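Local coordinates for CBS domain-containing protein CBSX1, chloroplastic (Arabidopsis thaliana, PDB 4GQW) that probably binds adenosine-type nucleotides through its CBS pair and is thought to regulate thioredoxin in the chloroplast, at residues A[19-22]-A[23-26]; A[30-33]-A[34-38]. All blocks are in the same frame, centred on the assembly; numbering follows the deposited sequence.

Contact 1. Residues A[19-22]-A[23-26]; sequences VVKP and TTTV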
loop_
_atom_site.group_PDB
_atom_site.type_symbol
_atom_site.label_atom_id
_atom_site.label_comp_id
_atom_site.label_asym_id
_atom_site.label_seq_id
_atom_site.Cartn_x
_atom_site.Cartn_y
_atom_site.Cartn_z
ATOM N N VAL A 19 6.846 12.559 -5.590
ATOM C CA VAL A 19 6.649 13.464 -4.467
ATOM C C VAL A 19 5.551 14.483 -4.723
ATOM O O VAL A 19 4.895 14.466 -5.761
ATOM C CB VAL A 19 7.943 14.217 -4.118
ATOM C CG1 VAL A 19 9.024 13.237 -3.697
ATOM C CG2 VAL A 19 8.402 15.059 -5.301
ATOM N N VAL A 20 5.372 15.378 -3.761
ATOM C CA VAL A 20 4.339 16.395 -3.828
ATOM C C VAL A 20 4.782 17.578 -2.968
ATOM O O VAL A 20 5.514 17.399 -2.001
ATOM C CB VAL A 20 2.976 15.813 -3.366
ATOM C CG1 VAL A 20 2.281 16.721 -2.370
ATOM C CG2 VAL A 20 2.085 15.532 -4.565
ATOM N N LYS A 21 4.379 18.786 -3.341
ATOM C CA LYS A 21 4.753 19.976 -2.585
ATOM C C LYS A 21 3.557 20.463 -1.773
ATOM O O LYS A 21 2.431 20.072 -2.050
ATOM C CB LYS A 21 5.258 21.057 -3.540
ATOM C CG LYS A 21 6.299 20.515 -4.499
ATOM C CD LYS A 21 7.068 21.598 -5.228
ATOM C CE LYS A 21 8.080 20.959 -6.161
ATOM N NZ LYS A 21 8.959 21.945 -6.836
ATOM N N PRO A 22 3.794 21.301 -0.750
ATOM C CA PRO A 22 2.655 21.807 0.026
ATOM C C PRO A 22 1.726 22.677 -0.816
ATOM O O PRO A 22 0.590 22.931 -0.418
ATOM C CB PRO A 22 3.320 22.666 1.107
ATOM C CG PRO A 22 4.704 22.167 1.197
ATOM C CD PRO A 22 5.080 21.735 -0.181
ATOM N N THR A 23 2.212 23.137 -1.963
ATOM C CA THR A 23 1.421 23.983 -2.843
ATOM C C THR A 23 0.493 23.124 -3.686
ATOM O O THR A 23 -0.465 23.620 -4.277
ATOM C CB THR A 23 2.322 24.805 -3.773
ATOM O OG1 THR A 23 2.996 23.927 -4.685
ATOM C CG2 THR A 23 3.350 25.565 -2.958
ATOM N N THR A 24 0.792 21.829 -3.736
ATOM C CA THR A 24 0.011 20.884 -4.522
ATOM C C THR A 24 -1.421 20.817 -4.009
ATOM O O THR A 24 -1.659 20.816 -2.800
ATOM C CB THR A 24 0.642 19.476 -4.481
ATOM O OG1 THR A 24 2.040 19.570 -4.783
ATOM C CG2 THR A 24 -0.024 18.553 -5.478
ATOM N N THR A 25 -2.373 20.788 -4.936
ATOM C CA THR A 25 -3.781 20.676 -4.577
ATOM C C THR A 25 -4.132 19.218 -4.331
ATOM O O THR A 25 -3.458 18.317 -4.828
ATOM C CB THR A 25 -4.707 21.226 -5.680
ATOM O OG1 THR A 25 -4.846 20.255 -6.724
ATOM C CG2 THR A 25 -4.147 22.513 -6.258
ATOM N N VAL A 26 -5.193 18.996 -3.564
ATOM C CA VAL A 26 -5.653 17.652 -3.244
ATOM C C VAL A 26 -6.015 16.901 -4.516
ATOM O O VAL A 26 -5.810 15.694 -4.616
ATOM C CB VAL A 26 -6.875 17.702 -2.307
ATOM C CG1 VAL A 26 -7.353 16.301 -1.967
ATOM C CG2 VAL A 26 -6.527 18.469 -1.041
#
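T23 meets K21 across P22. Its OG1 lies 3.8 Å from K21 CB, and the methyl CG2 stays beside the carbonyl carbon of P22. The K21 amine leads away from this turn and forms a salt bridge with E46. T24 carries most of the contact. Its backbone N donates to K21 O at 2.9 Å, with an N-H...O angle of 150°. T24 OG1 also donates to K21 O, at 2.8 Å. Both donors come from one face of the K21 carbonyl: the amide N stands well above the plane, and the hydroxyl is tilted 29° from it. A chi1 of -50° at T24 turns OG1 back beside its own N, toward K21, and leaves CG2 to meet V20. T24 CG2 packs on V20 CG2 at 3.8 Å, and T24 OG1 lies 3.7 Å from V20 CG1. With an alanine here, K21 O would probably keep one of its two donors, and V20 would lose the methyl packed on it. V87, from helix 87-90, also packs on V20 and T24. T25 is the N-cap of helix 26-35. Its OG1 caps a first-turn backbone N and E28 OE1 accepts from T25 N, as in a capping box. The whole is a type I beta turn, K21 to T24, with a threonine hydroxyl reinforcing the turn bond, leading into a capped helix of the first CBS domain.

Contact 2. Residues A[30-33]-A[34-38]; sequences LELL and VENRI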
loop_
_atom_site.group_PDB
_atom_site.type_symbol
_atom_site.label_atom_id
_atom_site.label_comp_id
_atom_site.label_asym_id
_atom_site.label_seq_id
_atom_site.Cartn_x
_atom_site.Cartn_y
_atom_site.Cartn_z
ATOM N N LEU A 30 -4.395 13.382 -5.628
ATOM C CA LEU A 30 -5.196 12.183 -5.835
ATOM C C LEU A 30 -4.929 11.589 -7.211
ATOM O O LEU A 30 -4.804 10.372 -7.358
ATOM C CB LEU A 30 -6.685 12.493 -5.681
ATOM C CG LEU A 30 -7.178 12.826 -4.270
ATOM C CD1 LEU A 30 -8.662 13.158 -4.293
ATOM C CD2 LEU A 30 -6.899 11.673 -3.320
ATOM N N GLU A 31 -4.837 12.456 -8.216
ATOM C CA GLU A 31 -4.562 12.012 -9.575
ATOM C C GLU A 31 -3.202 11.322 -9.662
ATOM O O GLU A 31 -3.062 10.302 -10.333
ATOM C CB GLU A 31 -4.635 13.182 -10.556
ATOM C CG GLU A 31 -5.987 13.881 -10.591
ATOM C CD GLU A 31 -6.136 14.811 -11.780
ATOM O OE1 GLU A 31 -6.080 14.321 -12.927
ATOM O OE2 GLU A 31 -6.309 16.032 -11.567
ATOM N N LEU A 32 -2.209 11.874 -8.972
ATOM C CA LEU A 32 -0.880 11.273 -8.926
ATOM C C LEU A 32 -0.932 9.914 -8.233
ATOM O O LEU A 32 -0.279 8.960 -8.668
ATOM C CB LEU A 32 0.114 12.202 -8.223
ATOM C CG LEU A 32 1.031 13.060 -9.105
ATOM C CD1 LEU A 32 2.027 12.191 -9.849
ATOM C CD2 LEU A 32 0.234 13.902 -10.085
ATOM N N LEU A 33 -1.722 9.831 -7.164
ATOM C CA LEU A 33 -1.946 8.570 -6.465
ATOM C C LEU A 33 -2.489 7.514 -7.416
ATOM O O LEU A 33 -1.999 6.387 -7.453
ATOM C CB LEU A 33 -2.940 8.756 -5.318
ATOM C CG LEU A 33 -2.475 9.473 -4.054
ATOM C CD1 LEU A 33 -3.639 9.667 -3.097
ATOM C CD2 LEU A 33 -1.369 8.682 -3.394
ATOM N N VAL A 34 -3.510 7.890 -8.178
ATOM C CA VAL A 34 -4.143 6.973 -9.116
ATOM C C VAL A 34 -3.181 6.533 -10.210
ATOM O O VAL A 34 -3.027 5.340 -10.473
ATOM C CB VAL A 34 -5.388 7.608 -9.765
ATOM C CG1 VAL A 34 -5.832 6.802 -10.972
ATOM C CG2 VAL A 34 -6.511 7.728 -8.747
ATOM N N GLU A 35 -2.532 7.506 -10.836
ATOM C CA GLU A 35 -1.610 7.242 -11.933
ATOM C C GLU A 35 -0.463 6.334 -11.522
ATOM O O GLU A 35 -0.086 5.426 -12.264
ATOM C CB GLU A 35 -1.049 8.554 -12.475
ATOM C CG GLU A 35 -2.054 9.376 -13.247
ATOM C CD GLU A 35 -1.477 10.690 -13.712
ATOM O OE1 GLU A 35 -0.304 10.968 -13.387
ATOM O OE2 GLU A 35 -2.196 11.445 -14.397
ATOM N N ASN A 36 0.086 6.578 -10.337
ATOM C CA ASN A 36 1.277 5.857 -9.903
ATOM C C ASN A 36 1.010 4.690 -8.955
ATOM O O ASN A 36 1.943 4.158 -8.357
ATOM C CB ASN A 36 2.283 6.822 -9.276
ATOM C CG ASN A 36 2.788 7.856 -10.262
ATOM O OD1 ASN A 36 2.608 9.058 -10.067
ATOM N ND2 ASN A 36 3.426 7.393 -11.331
ATOM N N ARG A 37 -0.256 4.296 -8.830
ATOM C CA ARG A 37 -0.649 3.163 -7.988
ATOM C C ARG A 37 -0.092 3.239 -6.567
ATOM O O ARG A 37 0.447 2.256 -6.060
ATOM C CB ARG A 37 -0.207 1.841 -8.623
ATOM C CG ARG A 37 -0.985 1.422 -9.857
ATOM C CD ARG A 37 -2.416 1.050 -9.516
ATOM N NE ARG A 37 -3.036 0.258 -10.574
ATOM C CZ ARG A 37 -4.279 -0.211 -10.524
ATOM N NH1 ARG A 37 -5.041 0.037 -9.468
ATOM N NH2 ARG A 37 -4.761 -0.927 -11.529
ATOM N N ILE A 38 -0.217 4.396 -5.926
ATOM C CA ILE A 38 0.340 4.574 -4.588
ATOM C C ILE A 38 -0.696 5.036 -3.570
ATOM O O ILE A 38 -1.808 5.415 -3.932
ATOM C CB ILE A 38 1.511 5.563 -4.595
ATOM C CG1 ILE A 38 1.180 6.757 -5.492
ATOM C CG2 ILE A 38 2.778 4.874 -5.076
ATOM C CD1 ILE A 38 2.322 7.727 -5.669
#
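L33 lays its CD2 branch against I38, 3.8 Å from I38 CG1 and 3.3 Å from the carbonyl oxygen I38 O. I38 can reach back because its chi1 of 42° sets CG1 between its own N and carbonyl carbon, over L33 CA. The same two residues are joined through the backbone. I38 N donates to L33 O at 3.1 Å, in the carbonyl plane and on a lone pair, with an N-H...O angle of 167°. Just before this, the helix keeps its regular bonds, V34 N to L30 O, E35 N to E31 O and N36 N to L32 O. V34 CG2 sits 3.4 Å from L30 O, and E35 CG lies 3.2 Å from E31 O. E31 OE1 and E35 OE2 lie 5.1 Å apart, so any mutual repulsion is probably slight. L33 also packs on F41, D56 and L59. On another side, V138 and R139 of the second subunit cover L30 and V34. R37 has a positive phi and is the C-prime residue. R37 N makes a weak bond to V34 O, 3.4 Å. Together with the bond from I38 to L33, this is a Schellman motif ending helix 26-35.

In the fold
From the N terminus, the chain passes strand 12-13 and enters the loop that holds contact 1. There residues 19-26 turn and lead into helix 26-35. Contact 2 comes next, at the far end of that helix, where residues 30-38 close it and turn the chain toward strand 40-44. The two are in series and neither nest nor cross. Their centres are about 13 Å apart, and they touch only through the chain that joins them. Contact 1 ties the entry loop to strand 40-44 and helix 87-90. Contact 2 joins the helix end to strand 40-44, helix 56-59 and the second subunit.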